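Local coordinates for protein Exo-beta-1,3-glucanase (PDB 4PEY) that hydrolyses laminarin and laminarioligosaccharides from their non-reducing ends as a secreted exo-beta-1,3-glucanase, giving glucose and laminaribiose as end products, at residues L25-S30 and Y55-K60; S111-A116 and K222-L227; G81-D86 and F134-V139. The protein carries 1 engineered substitution. One frame throughout, in Å; residues are numbered along the deposited sequence.

Contact 1: L25-S30 and Y55-K60; sequences LVFDPS and YALMFK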
ATOM      1  N   LEU A  25      16.203 -12.714  -9.324  1.00 14.35           N
ATOM      2  CA  LEU A  25      17.121 -13.740  -8.863  1.00 15.13           C
ATOM      3  C   LEU A  25      16.298 -14.929  -8.405  1.00 14.94           C
ATOM      4  O   LEU A  25      15.530 -14.824  -7.448  1.00 15.85           O
ATOM      5  CB  LEU A  25      18.011 -13.218  -7.727  1.00 18.39           C
ATOM      6  CG  LEU A  25      19.066 -12.145  -8.029  1.00 22.07           C
ATOM      7  CD1 LEU A  25      18.454 -10.825  -8.464  1.00 26.22           C
ATOM      8  CD2 LEU A  25      19.950 -11.928  -6.817  1.00 23.87           C
ATOM      9  N   VAL A  26      16.433 -16.047  -9.110  1.00 16.86           N
ATOM     10  CA  VAL A  26      15.661 -17.239  -8.804  1.00 16.44           C
ATOM     11  C   VAL A  26      16.547 -18.280  -8.130  1.00 16.78           C
ATOM     12  O   VAL A  26      17.599 -18.653  -8.653  1.00 19.59           O
ATOM     13  CB  VAL A  26      15.009 -17.835 -10.071  1.00 17.87           C
ATOM     14  CG1 VAL A  26      14.166 -19.042  -9.712  1.00 19.51           C
ATOM     15  CG2 VAL A  26      14.145 -16.787 -10.768  1.00 18.81           C
ATOM     16  N   PHE A  27      16.107 -18.738  -6.964  1.00 16.78           N
ATOM     17  CA  PHE A  27      16.851 -19.697  -6.152  1.00 16.99           C
ATOM     18  C   PHE A  27      16.108 -21.018  -6.082  1.00 18.31           C
ATOM     19  O   PHE A  27      14.881 -21.047  -6.132  1.00 18.61           O
ATOM     20  CB  PHE A  27      17.063 -19.165  -4.727  1.00 18.96           C
ATOM     21  CG  PHE A  27      17.738 -17.825  -4.668  1.00 18.68           C
ATOM     22  CD1 PHE A  27      19.118 -17.726  -4.753  1.00 21.11           C
ATOM     23  CD2 PHE A  27      16.994 -16.666  -4.528  1.00 20.28           C
ATOM     24  CE1 PHE A  27      19.745 -16.493  -4.701  1.00 21.74           C
ATOM     25  CE2 PHE A  27      17.615 -15.430  -4.468  1.00 20.13           C
ATOM     26  CZ  PHE A  27      18.992 -15.344  -4.559  1.00 20.55           C
ATOM     27  N   ASP A  28      16.849 -22.113  -5.956  1.00 19.31           N
ATOM     28  CA  ASP A  28      16.231 -23.390  -5.623  1.00 23.30           C
ATOM     29  C   ASP A  28      16.988 -23.960  -4.425  1.00 24.11           C
ATOM     30  O   ASP A  28      18.049 -23.445  -4.076  1.00 21.82           O
ATOM     31  CB  ASP A  28      16.236 -24.338  -6.827  1.00 29.02           C
ATOM     32  CG  ASP A  28      17.601 -24.898  -7.125  1.00 35.78           C
ATOM     33  OD1 ASP A  28      17.969 -25.926  -6.517  1.00 38.67           O
ATOM     34  OD2 ASP A  28      18.299 -24.314  -7.979  1.00 40.76           O
ATOM     35  N   PRO A  29      16.440 -24.999  -3.767  1.00 26.58           N
ATOM     36  CA  PRO A  29      17.108 -25.482  -2.552  1.00 30.04           C
ATOM     37  C   PRO A  29      18.554 -25.947  -2.752  1.00 32.30           C
ATOM     38  O   PRO A  29      19.284 -26.049  -1.766  1.00 34.49           O
ATOM     39  CB  PRO A  29      16.218 -26.652  -2.118  1.00 29.49           C
ATOM     40  CG  PRO A  29      14.867 -26.268  -2.602  1.00 29.71           C
ATOM     41  CD  PRO A  29      15.106 -25.608  -3.932  1.00 27.34           C
ATOM     42  N   SER A  30      18.970 -26.194  -3.992  1.00 32.40           N
ATOM     43  CA  SER A  30      20.334 -26.658  -4.250  1.00 32.70           C
ATOM     44  C   SER A  30      21.275 -25.543  -4.708  1.00 31.97           C
ATOM     45  O   SER A  30      22.470 -25.779  -4.901  1.00 33.30           O
ATOM     46  CB  SER A  30      20.333 -27.773  -5.296  1.00 33.76           C
ATOM     47  OG  SER A  30      20.063 -27.245  -6.583  1.00 36.37           O
ATOM     48  N   TYR A  55      15.187  -5.163  -7.363  1.00 12.12           N
ATOM     49  CA  TYR A  55      15.458  -6.600  -7.266  1.00 13.51           C
ATOM     50  C   TYR A  55      14.248  -7.398  -6.842  1.00 12.09           C
ATOM     51  O   TYR A  55      13.549  -7.007  -5.895  1.00 12.13           O
ATOM     52  CB  TYR A  55      16.575  -6.887  -6.257  1.00 14.93           C
ATOM     53  CG  TYR A  55      17.903  -6.269  -6.580  1.00 16.86           C
ATOM     54  CD1 TYR A  55      18.221  -4.996  -6.125  1.00 17.08           C
ATOM     55  CD2 TYR A  55      18.848  -6.962  -7.318  1.00 19.67           C
ATOM     56  CE1 TYR A  55      19.435  -4.426  -6.409  1.00 19.82           C
ATOM     57  CE2 TYR A  55      20.072  -6.400  -7.605  1.00 22.32           C
ATOM     58  CZ  TYR A  55      20.359  -5.134  -7.146  1.00 23.53           C
ATOM     59  OH  TYR A  55      21.579  -4.567  -7.429  1.00 28.55           O
ATOM     60  N   ALA A  56      14.033  -8.540  -7.501  1.00 11.44           N
ATOM     61  CA  ALA A  56      13.069  -9.528  -7.015  1.00 10.18           C
ATOM     62  C   ALA A  56      13.811 -10.806  -6.670  1.00 13.22           C
ATOM     63  O   ALA A  56      14.582 -11.318  -7.486  1.00 14.94           O
ATOM     64  CB  ALA A  56      11.978  -9.808  -8.050  1.00 12.11           C
ATOM     65  N   LEU A  57      13.590 -11.304  -5.455  1.00 12.19           N
ATOM     66  CA  LEU A  57      14.173 -12.564  -4.995  1.00 12.81           C
ATOM     67  C   LEU A  57      13.060 -13.607  -4.991  1.00 13.48           C
ATOM     68  O   LEU A  57      12.062 -13.456  -4.282  1.00 14.22           O
ATOM     69  CB  LEU A  57      14.785 -12.422  -3.597  1.00 13.05           C
ATOM     70  CG  LEU A  57      15.668 -11.189  -3.369  1.00 12.28           C
ATOM     71  CD1 LEU A  57      16.109 -11.104  -1.911  1.00 14.03           C
ATOM     72  CD2 LEU A  57      16.868 -11.201  -4.315  1.00 14.67           C
ATOM     73  N   MET A  58      13.219 -14.655  -5.791  1.00 13.13           N
ATOM     74  CA  MET A  58      12.175 -15.661  -5.966  0.65 12.11           C
ATOM     75  C   MET A  58      12.694 -17.035  -5.591  1.00 14.72           C
ATOM     76  O   MET A  58      13.752 -17.442  -6.058  1.00 16.83           O
ATOM     77  CB  MET A  58      11.677 -15.665  -7.414  0.65 12.73           C
ATOM     78  CG  MET A  58      10.853 -14.446  -7.786  0.65 13.56           C
ATOM     79  SD  MET A  58       9.226 -14.541  -7.028  0.65 15.04           S
ATOM     80  CE  MET A  58       8.383 -13.181  -7.822  0.65 13.99           C
ATOM     81  N   PHE A  59      11.944 -17.750  -4.764  1.00 13.38           N
ATOM     82  CA  PHE A  59      12.389 -19.046  -4.271  1.00 14.04           C
ATOM     83  C   PHE A  59      11.484 -20.179  -4.736  1.00 14.12           C
ATOM     84  O   PHE A  59      10.280 -20.180  -4.456  1.00 14.41           O
ATOM     85  CB  PHE A  59      12.462 -19.013  -2.739  1.00 14.32           C
ATOM     86  CG  PHE A  59      13.581 -18.157  -2.207  1.00 14.24           C
ATOM     87  CD1 PHE A  59      13.500 -16.768  -2.238  1.00 14.79           C
ATOM     88  CD2 PHE A  59      14.721 -18.744  -1.678  1.00 15.16           C
ATOM     89  CE1 PHE A  59      14.544 -15.987  -1.758  1.00 14.02           C
ATOM     90  CE2 PHE A  59      15.754 -17.974  -1.194  1.00 15.59           C
ATOM     91  CZ  PHE A  59      15.672 -16.592  -1.237  1.00 14.80           C
ATOM     92  N   LYS A  60      12.068 -21.139  -5.453  1.00 15.61           N
ATOM     93  CA  LYS A  60      11.324 -22.312  -5.916  0.89 15.06           C
ATOM     94  C   LYS A  60      10.857 -23.147  -4.726  1.00 15.31           C
ATOM     95  O   LYS A  60      11.478 -23.122  -3.654  1.00 15.33           O
ATOM     96  CB  LYS A  60      12.177 -23.168  -6.857  0.89 17.60           C
ATOM     97  CG  LYS A  60      12.634 -22.451  -8.112  0.89 20.02           C
ATOM     98  CD  LYS A  60      13.261 -23.421  -9.106  0.89 22.28           C
ATOM     99  CE  LYS A  60      13.562 -22.723 -10.419  0.89 27.40           C
ATOM    100  NZ  LYS A  60      14.032 -23.676 -11.466  0.89 30.39           N
TER
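Leu25 to Phe27 and Leu57 to Phe59 pair as neighbouring parallel strands, with Leu25 beside Leu57, Val26 beside Met58 and Phe27 beside Phe59. Four backbone hydrogen bonds join them. Leu25 N donates to Ala56 O at 2.8 Å, and Leu25 O accepts from Met58 N. Phe27 N then donates to Met58 O, and Phe27 O accepts from Lys60 N, just beyond the strand. A CA-H...O contact from Val26 to Met58 O supplements them.

The aromatic contact is an offset stack of Phe27 and Phe59. The ring centroids lie 4.8 Å apart, with planes at 29°. Phe27 CD2 sits over one face of the Phe59 ring, near its rim, and comes within 3.5 Å of Phe59 CZ. In both residues CG stands anti to the carbonyl carbon (chi1 -56° and -70°), which sends the rings the same way, side by side. An alanine in place of Phe59 would probably leave the Phe27 ring without its stacking partner and open a gap beside it on this face of the strands.

Apolar contacts continue along this face. Leu25 CD2 meets Leu57 CD2 at 4.0 Å, and Leu25 CD1 reaches the edge of the Tyr55 ring. Val41 of helix 34-45 packs on both Leu25 and Tyr55. On the other face, Lys60 runs its extended chain across Val26, with CE 3.8 Å from Val26 CG1.

Parallel strands paired in register like this are typical of the beta-helix of glycoside hydrolase family 55; here the connection between them contains helix 34-45.

Contact 2: S111-A116 and K222-L227; sequences SAENLA and KPFLYL
Glu113 and Lys222 form a salt bridge in a buried, side-chain contact between strand 110-113 and the run leading into strand 224-228. Lys222 NZ donates to Glu113 OE1 at 2.8 Å and meets the syn lone pair of that oxygen. The Glu113 chain is extended beyond CG, whereas the lysine chain bends at chi3 (73°) and chi4 (67°). That bend turns NZ back so that it also donates to Pro223 O, 2.9 Å from NZ. Two acceptors thus hold the ammonium group.

A water serves the second carboxylate oxygen. It donates to Glu113 OE2 at 2.8 Å and also to Lys222 O, tying the glutamate to the lysine backbone as well. The backbones themselves stay well apart, with Glu113 CA and Phe224 CA 8.4 Å from each other. Strand 110-113 belongs to a stack of parallel strands, as in the right-handed beta-helix of glycoside hydrolase family 55. Strand 224-228 instead pairs antiparallel with strand 231-243.

Phe224 adds the second part of the contact. Its CB lies 3.9 Å from Glu113 OE2, and its CE1 comes within 3.7 Å of Asn114 ND2. The amide and ring planes are 53° apart. Asn114 ND2 has its hydrogen bonds to Gly79 O and Gly81 O, so the amide is already held where the ring meets it. Arg136 also packs against Phe224.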
ATOM      1  N   SER A 111       8.765  -5.920  -0.107  1.00 11.17           N
ATOM      2  CA  SER A 111       7.631  -6.824   0.085  1.00 10.77           C
ATOM      3  C   SER A 111       8.028  -8.262   0.352  1.00 11.24           C
ATOM      4  O   SER A 111       9.092  -8.708  -0.073  1.00 12.02           O
ATOM      5  CB  SER A 111       6.713  -6.787  -1.144  1.00 11.18           C
ATOM      6  OG  SER A 111       7.395  -7.261  -2.294  1.00 12.98           O
ATOM      7  N   ALA A 112       7.142  -8.977   1.046  1.00  9.60           N
ATOM      8  CA  ALA A 112       7.276 -10.421   1.277  1.00 10.08           C
ATOM      9  C   ALA A 112       5.959 -11.094   0.947  1.00 10.76           C
ATOM     10  O   ALA A 112       4.905 -10.605   1.350  1.00 11.94           O
ATOM     11  CB  ALA A 112       7.666 -10.719   2.724  1.00 12.16           C
ATOM     12  N   GLU A 113       6.016 -12.207   0.222  1.00 11.30           N
ATOM     13  CA  GLU A 113       4.803 -12.927  -0.158  1.00 11.32           C
ATOM     14  C   GLU A 113       5.020 -14.434  -0.322  1.00 11.29           C
ATOM     15  O   GLU A 113       6.046 -14.875  -0.827  1.00 11.92           O
ATOM     16  CB  GLU A 113       4.238 -12.331  -1.461  1.00 11.50           C
ATOM     17  CG  GLU A 113       2.917 -12.927  -1.944  1.00 12.66           C
ATOM     18  CD  GLU A 113       2.293 -12.121  -3.074  1.00 12.06           C
ATOM     19  OE1 GLU A 113       3.043 -11.546  -3.903  1.00 13.28           O
ATOM     20  OE2 GLU A 113       1.045 -12.054  -3.136  1.00 14.82           O
ATOM     21  N   ASN A 114       4.038 -15.219   0.110  1.00 10.84           N
ATOM     22  CA  ASN A 114       3.948 -16.632  -0.285  1.00 11.06           C
ATOM     23  C   ASN A 114       5.116 -17.491   0.201  1.00 11.57           C
ATOM     24  O   ASN A 114       5.653 -18.326  -0.538  1.00 12.90           O
ATOM     25  CB  ASN A 114       3.809 -16.734  -1.817  1.00 12.36           C
ATOM     26  CG  ASN A 114       3.263 -18.084  -2.270  1.00 12.31           C
ATOM     27  OD1 ASN A 114       2.493 -18.726  -1.554  1.00 12.41           O
ATOM     28  ND2 ASN A 114       3.655 -18.516  -3.471  1.00 13.38           N
ATOM     29  N   LEU A 115       5.482 -17.287   1.463  1.00 12.31           N
ATOM     30  CA  LEU A 115       6.524 -18.066   2.126  1.00 10.90           C
ATOM     31  C   LEU A 115       6.054 -18.539   3.489  1.00 12.34           C
ATOM     32  O   LEU A 115       5.255 -17.861   4.147  1.00 13.27           O
ATOM     33  CB  LEU A 115       7.804 -17.239   2.311  1.00 12.25           C
ATOM     34  CG  LEU A 115       8.575 -16.797   1.071  1.00 12.50           C
ATOM     35  CD1 LEU A 115       9.505 -15.655   1.418  1.00 16.02           C
ATOM     36  CD2 LEU A 115       9.360 -17.966   0.503  1.00 13.88           C
ATOM     37  N   ALA A 116       6.574 -19.686   3.923  1.00 12.71           N
ATOM     38  CA  ALA A 116       6.445 -20.103   5.318  1.00 12.57           C
ATOM     39  C   ALA A 116       7.780 -19.864   6.025  1.00 12.60           C
ATOM     40  O   ALA A 116       8.845 -20.170   5.472  1.00 14.22           O
ATOM     41  CB  ALA A 116       6.028 -21.567   5.421  1.00 14.74           C
ATOM     42  N   LYS A 222      -4.215 -10.675  -4.059  1.00 11.05           N
ATOM     43  CA  LYS A 222      -3.335 -10.204  -5.124  1.00 11.29           C
ATOM     44  C   LYS A 222      -2.781 -11.355  -5.962  1.00 12.41           C
ATOM     45  O   LYS A 222      -2.352 -12.371  -5.414  1.00 12.55           O
ATOM     46  CB  LYS A 222      -2.186  -9.400  -4.516  1.00 12.84           C
ATOM     47  CG  LYS A 222      -1.323  -8.701  -5.540  1.00 13.61           C
ATOM     48  CD  LYS A 222      -0.112  -8.048  -4.884  1.00 13.93           C
ATOM     49  CE  LYS A 222       0.902  -9.092  -4.450  1.00 15.88           C
ATOM     50  NZ  LYS A 222       1.572  -9.829  -5.585  1.00 17.64           N
ATOM     51  N   PRO A 223      -2.797 -11.210  -7.301  1.00 11.82           N
ATOM     52  CA  PRO A 223      -2.169 -12.239  -8.136  1.00 12.28           C
ATOM     53  C   PRO A 223      -0.675 -12.368  -7.843  1.00 11.94           C
ATOM     54  O   PRO A 223      -0.035 -11.389  -7.436  1.00 12.19           O
ATOM     55  CB  PRO A 223      -2.406 -11.730  -9.566  1.00 13.20           C
ATOM     56  CG  PRO A 223      -3.649 -10.872  -9.452  1.00 13.93           C
ATOM     57  CD  PRO A 223      -3.510 -10.200  -8.107  1.00 12.93           C
ATOM     58  N   PHE A 224      -0.126 -13.559  -8.040  1.00 12.40           N
ATOM     59  CA  PHE A 224       1.299 -13.768  -7.793  1.00 13.16           C
ATOM     60  C   PHE A 224       1.879 -14.812  -8.743  1.00 13.12           C
ATOM     61  O   PHE A 224       1.183 -15.734  -9.205  1.00 14.41           O
ATOM     62  CB  PHE A 224       1.550 -14.179  -6.331  1.00 13.59           C
ATOM     63  CG  PHE A 224       0.823 -15.432  -5.923  1.00 13.30           C
ATOM     64  CD1 PHE A 224       1.444 -16.673  -6.011  1.00 14.57           C
ATOM     65  CD2 PHE A 224      -0.488 -15.374  -5.464  1.00 13.78           C
ATOM     66  CE1 PHE A 224       0.775 -17.837  -5.643  1.00 13.99           C
ATOM     67  CE2 PHE A 224      -1.169 -16.536  -5.103  1.00 13.63           C
ATOM     68  CZ  PHE A 224      -0.535 -17.767  -5.193  1.00 13.93           C
ATOM     69  N   LEU A 225       3.161 -14.637  -9.042  1.00 14.08           N
ATOM     70  CA  LEU A 225       3.921 -15.569  -9.854  1.00 14.84           C
ATOM     71  C   LEU A 225       4.194 -16.859  -9.087  1.00 14.02           C
ATOM     72  O   LEU A 225       4.542 -16.822  -7.905  1.00 15.55           O
ATOM     73  CB  LEU A 225       5.244 -14.926 -10.281  1.00 14.83           C
ATOM     74  CG  LEU A 225       6.114 -15.690 -11.279  1.00 15.83           C
ATOM     75  CD1 LEU A 225       5.446 -15.706 -12.665  1.00 16.61           C
ATOM     76  CD2 LEU A 225       7.519 -15.074 -11.349  1.00 16.43           C
ATOM     77  N   TYR A 226       4.046 -18.004  -9.745  1.00 13.99           N
ATOM     78  CA  TYR A 226       4.442 -19.254  -9.106  1.00 14.33           C
ATOM     79  C   TYR A 226       4.854 -20.273 -10.149  1.00 17.08           C
ATOM     80  O   TYR A 226       4.743 -20.027 -11.356  1.00 16.68           O
ATOM     81  CB  TYR A 226       3.314 -19.805  -8.218  1.00 15.88           C
ATOM     82  CG  TYR A 226       2.207 -20.541  -8.951  1.00 15.93           C
ATOM     83  CD1 TYR A 226       1.255 -19.854  -9.702  1.00 17.01           C
ATOM     84  CD2 TYR A 226       2.094 -21.924  -8.862  1.00 18.39           C
ATOM     85  CE1 TYR A 226       0.236 -20.530 -10.356  1.00 18.04           C
ATOM     86  CE2 TYR A 226       1.081 -22.606  -9.510  1.00 19.42           C
ATOM     87  CZ  TYR A 226       0.154 -21.906 -10.258  1.00 19.68           C
ATOM     88  OH  TYR A 226      -0.857 -22.581 -10.908  1.00 22.35           O
ATOM     89  N   LEU A 227       5.365 -21.400  -9.673  1.00 17.20           N
ATOM     90  CA  LEU A 227       5.750 -22.512 -10.532  1.00 20.51           C
ATOM     91  C   LEU A 227       4.760 -23.656 -10.428  1.00 23.15           C
ATOM     92  O   LEU A 227       4.526 -24.182  -9.345  1.00 23.47           O
ATOM     93  CB  LEU A 227       7.146 -23.008 -10.163  1.00 21.54           C
ATOM     94  CG  LEU A 227       8.308 -22.224 -10.759  1.00 22.69           C
ATOM     95  CD1 LEU A 227       9.611 -22.628 -10.083  1.00 23.68           C
ATOM     96  CD2 LEU A 227       8.373 -22.465 -12.264  1.00 22.36           C
TER
HETATM   97  O   HOH W   1      -1.620 -12.633  -2.722  1.00 14.53           O

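Contact 3: G81-D86 and F134-V139; sequences GLNPDD and FRRMHV
Arg136, Pro84 and His138 bury the most surface here. Arg136 lays its chain across the Pro84 ring at about a right angle, with Pro84 CG 3.6 Å from Arg136 CG. The same proline carbon is 3.4 Å from Arg136 O, so the ring rests against both side chain and backbone. Arg136 CG stands anti to the backbone N (chi1 -157°), and the chain stays extended to NE. This carries the guanidinium past the proline to the start of the 81-86 loop. There Arg136 NH1 donates to Leu82 O at 2.8 Å. The carbonyl oxygen lies near the edge of the guanidinium, 19° out of its plane. Arg136 NE makes a weak hydrogen bond to Asn114 OD1.

His138 meets the other end of the loop. Its ND1 donates to Asp85 OD1 at 2.7 Å, and the bond is almost straight at 178°. The oxygen lies in the ring plane and uses its syn lone pair, while the carboxylate plane stands nearly perpendicular to the ring. The other ring nitrogen, His138 NE2, is hydrogen-bonded to Asp164 OD1. The imidazole is therefore gripped at both nitrogens, which fixes its rotation. The nearby carboxylates would probably favour a protonated ring.

Asn83 N donates to Asp86 OD2, and Asp86 N to Asn83 O, bracing the short 3-10 turn at 84-86. The contact thus packs the loop between strands 75-79 and 87-94 against the corner between strands 134-135 and 138-144, consistent with successive coils of the parallel beta-helix of family 55.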
ATOM      1  N   GLY A  81       5.569 -21.458  -4.788  1.00 15.34           N
ATOM      2  CA  GLY A  81       4.604 -22.533  -4.660  1.00 15.98           C
ATOM      3  C   GLY A  81       3.189 -22.026  -4.858  1.00 17.60           C
ATOM      4  O   GLY A  81       2.938 -20.821  -4.854  1.00 18.87           O
ATOM      5  N   LEU A  82       2.253 -22.948  -5.031  1.00 17.95           N
ATOM      6  CA  LEU A  82       0.851 -22.580  -5.097  1.00 19.03           C
ATOM      7  C   LEU A  82       0.384 -22.143  -3.712  1.00 18.44           C
ATOM      8  O   LEU A  82      -0.482 -21.277  -3.577  1.00 20.46           O
ATOM      9  CB  LEU A  82       0.010 -23.748  -5.615  1.00 22.03           C
ATOM     10  CG  LEU A  82      -1.472 -23.464  -5.836  1.00 26.95           C
ATOM     11  CD1 LEU A  82      -1.677 -22.336  -6.844  1.00 27.82           C
ATOM     12  CD2 LEU A  82      -2.163 -24.731  -6.291  1.00 28.31           C
ATOM     13  N   ASN A  83       0.987 -22.740  -2.686  1.00 18.68           N
ATOM     14  CA  ASN A  83       0.651 -22.447  -1.300  1.00 19.10           C
ATOM     15  C   ASN A  83       1.890 -22.000  -0.514  1.00 16.73           C
ATOM     16  O   ASN A  83       3.014 -22.382  -0.849  1.00 16.30           O
ATOM     17  CB  ASN A  83       0.007 -23.680  -0.655  1.00 21.45           C
ATOM     18  CG  ASN A  83      -1.370 -23.982  -1.224  1.00 26.44           C
ATOM     19  OD1 ASN A  83      -1.584 -25.012  -1.873  1.00 31.45           O
ATOM     20  ND2 ASN A  83      -2.313 -23.078  -0.987  1.00 25.93           N
ATOM     21  N   PRO A  84       1.695 -21.177   0.530  1.00 16.17           N
ATOM     22  CA  PRO A  84       2.858 -20.640   1.257  1.00 15.76           C
ATOM     23  C   PRO A  84       3.770 -21.725   1.852  1.00 15.47           C
ATOM     24  O   PRO A  84       4.992 -21.588   1.807  1.00 15.32           O
ATOM     25  CB  PRO A  84       2.218 -19.795   2.370  1.00 18.43           C
ATOM     26  CG  PRO A  84       0.847 -19.481   1.879  1.00 20.50           C
ATOM     27  CD  PRO A  84       0.419 -20.638   1.037  1.00 16.77           C
ATOM     28  N   ASP A  85       3.194 -22.794   2.391  1.00 14.71           N
ATOM     29  CA  ASP A  85       4.013 -23.823   3.030  1.00 14.11           C
ATOM     30  C   ASP A  85       4.792 -24.663   2.012  1.00 15.36           C
ATOM     31  O   ASP A  85       5.608 -25.492   2.396  1.00 16.71           O
ATOM     32  CB  ASP A  85       3.148 -24.722   3.919  1.00 16.11           C
ATOM     33  CG  ASP A  85       2.650 -23.997   5.161  1.00 18.33           C
ATOM     34  OD1 ASP A  85       3.491 -23.617   6.008  1.00 16.60           O
ATOM     35  OD2 ASP A  85       1.426 -23.790   5.286  1.00 21.51           O
ATOM     36  N   ASP A  86       4.559 -24.433   0.719  1.00 15.18           N
ATOM     37  CA  ASP A  86       5.349 -25.105  -0.313  1.00 14.85           C
ATOM     38  C   ASP A  86       6.782 -24.586  -0.340  1.00 15.08           C
ATOM     39  O   ASP A  86       7.682 -25.266  -0.831  1.00 16.15           O
ATOM     40  CB  ASP A  86       4.728 -24.923  -1.699  1.00 15.96           C
ATOM     41  CG  ASP A  86       3.381 -25.593  -1.830  1.00 18.60           C
ATOM     42  OD1 ASP A  86       3.071 -26.495  -1.024  1.00 21.20           O
ATOM     43  OD2 ASP A  86       2.635 -25.224  -2.759  1.00 19.57           O
ATOM     44  N   PHE A 134       3.034  -7.500   3.435  1.00 10.44           N
ATOM     45  CA  PHE A 134       3.329  -8.820   3.975  1.00 12.11           C
ATOM     46  C   PHE A 134       2.077  -9.651   3.663  1.00 11.31           C
ATOM     47  O   PHE A 134       1.059  -9.533   4.359  1.00 11.33           O
ATOM     48  CB  PHE A 134       3.609  -8.683   5.479  1.00 10.62           C
ATOM     49  CG  PHE A 134       4.263  -9.876   6.143  1.00 11.41           C
ATOM     50  CD1 PHE A 134       5.646  -9.995   6.186  1.00 12.34           C
ATOM     51  CD2 PHE A 134       3.496 -10.814   6.829  1.00 12.10           C
ATOM     52  CE1 PHE A 134       6.263 -11.060   6.844  1.00 12.58           C
ATOM     53  CE2 PHE A 134       4.107 -11.876   7.500  1.00 12.47           C
ATOM     54  CZ  PHE A 134       5.492 -12.000   7.495  1.00 14.56           C
ATOM     55  N   ARG A 135       2.130 -10.438   2.585  1.00 11.41           N
ATOM     56  CA  ARG A 135       0.956 -11.158   2.065  1.00 11.23           C
ATOM     57  C   ARG A 135       1.157 -12.661   1.962  1.00 10.80           C
ATOM     58  O   ARG A 135       2.233 -13.113   1.594  1.00 11.13           O
ATOM     59  CB  ARG A 135       0.589 -10.669   0.660  1.00 11.38           C
ATOM     60  CG  ARG A 135       0.088  -9.243   0.546  1.00 10.87           C
ATOM     61  CD  ARG A 135      -0.179  -8.908  -0.926  1.00 11.08           C
ATOM     62  NE  ARG A 135      -0.598  -7.519  -1.127  1.00 11.12           N
ATOM     63  CZ  ARG A 135      -1.850  -7.078  -1.057  1.00 10.53           C
ATOM     64  NH1 ARG A 135      -2.848  -7.916  -0.776  1.00 11.10           N
ATOM     65  NH2 ARG A 135      -2.100  -5.784  -1.251  1.00 10.57           N
ATOM     66  N   ARG A 136       0.111 -13.429   2.249  1.00 10.94           N
ATOM     67  CA  ARG A 136       0.131 -14.876   2.013  0.51 11.57           C
ATOM     68  C   ARG A 136       1.355 -15.510   2.675  1.00 11.87           C
ATOM     69  O   ARG A 136       2.035 -16.350   2.088  1.00 12.49           O
ATOM     70  CB  ARG A 136       0.105 -15.177   0.500  0.51 15.12           C
ATOM     71  CG  ARG A 136      -0.429 -16.554   0.112  0.51 16.77           C
ATOM     72  CD  ARG A 136      -0.305 -16.784  -1.403  0.51 14.01           C
ATOM     73  NE  ARG A 136      -0.801 -18.095  -1.826  0.51 14.29           N
ATOM     74  CZ  ARG A 136      -2.071 -18.352  -2.113  0.51 15.75           C
ATOM     75  NH1 ARG A 136      -2.437 -19.570  -2.493  0.51 19.42           N
ATOM     76  NH2 ARG A 136      -2.976 -17.389  -2.021  0.51 17.06           N
ATOM     77  N   MET A 137       1.624 -15.099   3.911  1.00 10.80           N
ATOM     78  CA  MET A 137       2.756 -15.615   4.673  1.00 10.67           C
ATOM     79  C   MET A 137       2.280 -16.571   5.755  1.00 10.90           C
ATOM     80  O   MET A 137       1.215 -16.369   6.346  1.00 13.36           O
ATOM     81  CB  MET A 137       3.541 -14.462   5.320  1.00 12.39           C
ATOM     82  CG  MET A 137       4.125 -13.473   4.317  1.00 12.03           C
ATOM     83  SD  MET A 137       5.494 -14.133   3.332  1.00 11.54           S
ATOM     84  CE  MET A 137       6.791 -14.267   4.564  1.00 12.67           C
ATOM     85  N   HIS A 138       3.087 -17.590   6.047  1.00 11.44           N
ATOM     86  CA  HIS A 138       2.844 -18.434   7.209  1.00 11.46           C
ATOM     87  C   HIS A 138       4.026 -18.330   8.155  1.00 12.93           C
ATOM     88  O   HIS A 138       5.091 -18.874   7.871  1.00 13.25           O
ATOM     89  CB  HIS A 138       2.626 -19.904   6.829  1.00 11.66           C
ATOM     90  CG  HIS A 138       2.276 -20.769   8.002  1.00 11.66           C
ATOM     91  ND1 HIS A 138       2.457 -22.137   8.007  1.00 13.98           N
ATOM     92  CD2 HIS A 138       1.779 -20.451   9.222  1.00 13.01           C
ATOM     93  CE1 HIS A 138       2.063 -22.626   9.172  1.00 14.81           C
ATOM     94  NE2 HIS A 138       1.658 -21.621   9.931  1.00 14.46           N
ATOM     95  N   VAL A 139       3.845 -17.640   9.280  1.00 11.68           N
ATOM     96  CA  VAL A 139       4.928 -17.533  10.255  1.00 11.68           C
ATOM     97  C   VAL A 139       4.706 -18.558  11.356  1.00 13.32           C
ATOM     98  O   VAL A 139       3.719 -18.485  12.101  1.00 13.41           O
ATOM     99  CB  VAL A 139       5.033 -16.120  10.867  1.00 12.23           C
ATOM    100  CG1 VAL A 139       6.232 -16.052  11.805  1.00 14.23           C
ATOM    101  CG2 VAL A 139       5.162 -15.071   9.763  1.00 14.53           C
TER

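The three contacts lie on the same side of the chain's centre, away from the sugar-binding sites. Contacts 2 and 3 are closest, their centres about 7 Å apart. Contact 1 is about 12 Å from contact 2 and 15 Å from contact 3, centre to centre. Contact 1 closes before the others open, whereas the segments of contacts 2 and 3 alternate along the chain. Strands 110-113 and 134-135 are parallel neighbours, and Leu115 O of contact 2 probably accepts from His138 N of contact 3. Lys60 and Met58 of contact 1 pack on Leu227 and Leu225 of contact 2. Strand 224-228, which pairs with strand 231-243, thus packs on strand 55-59 and the residue after it.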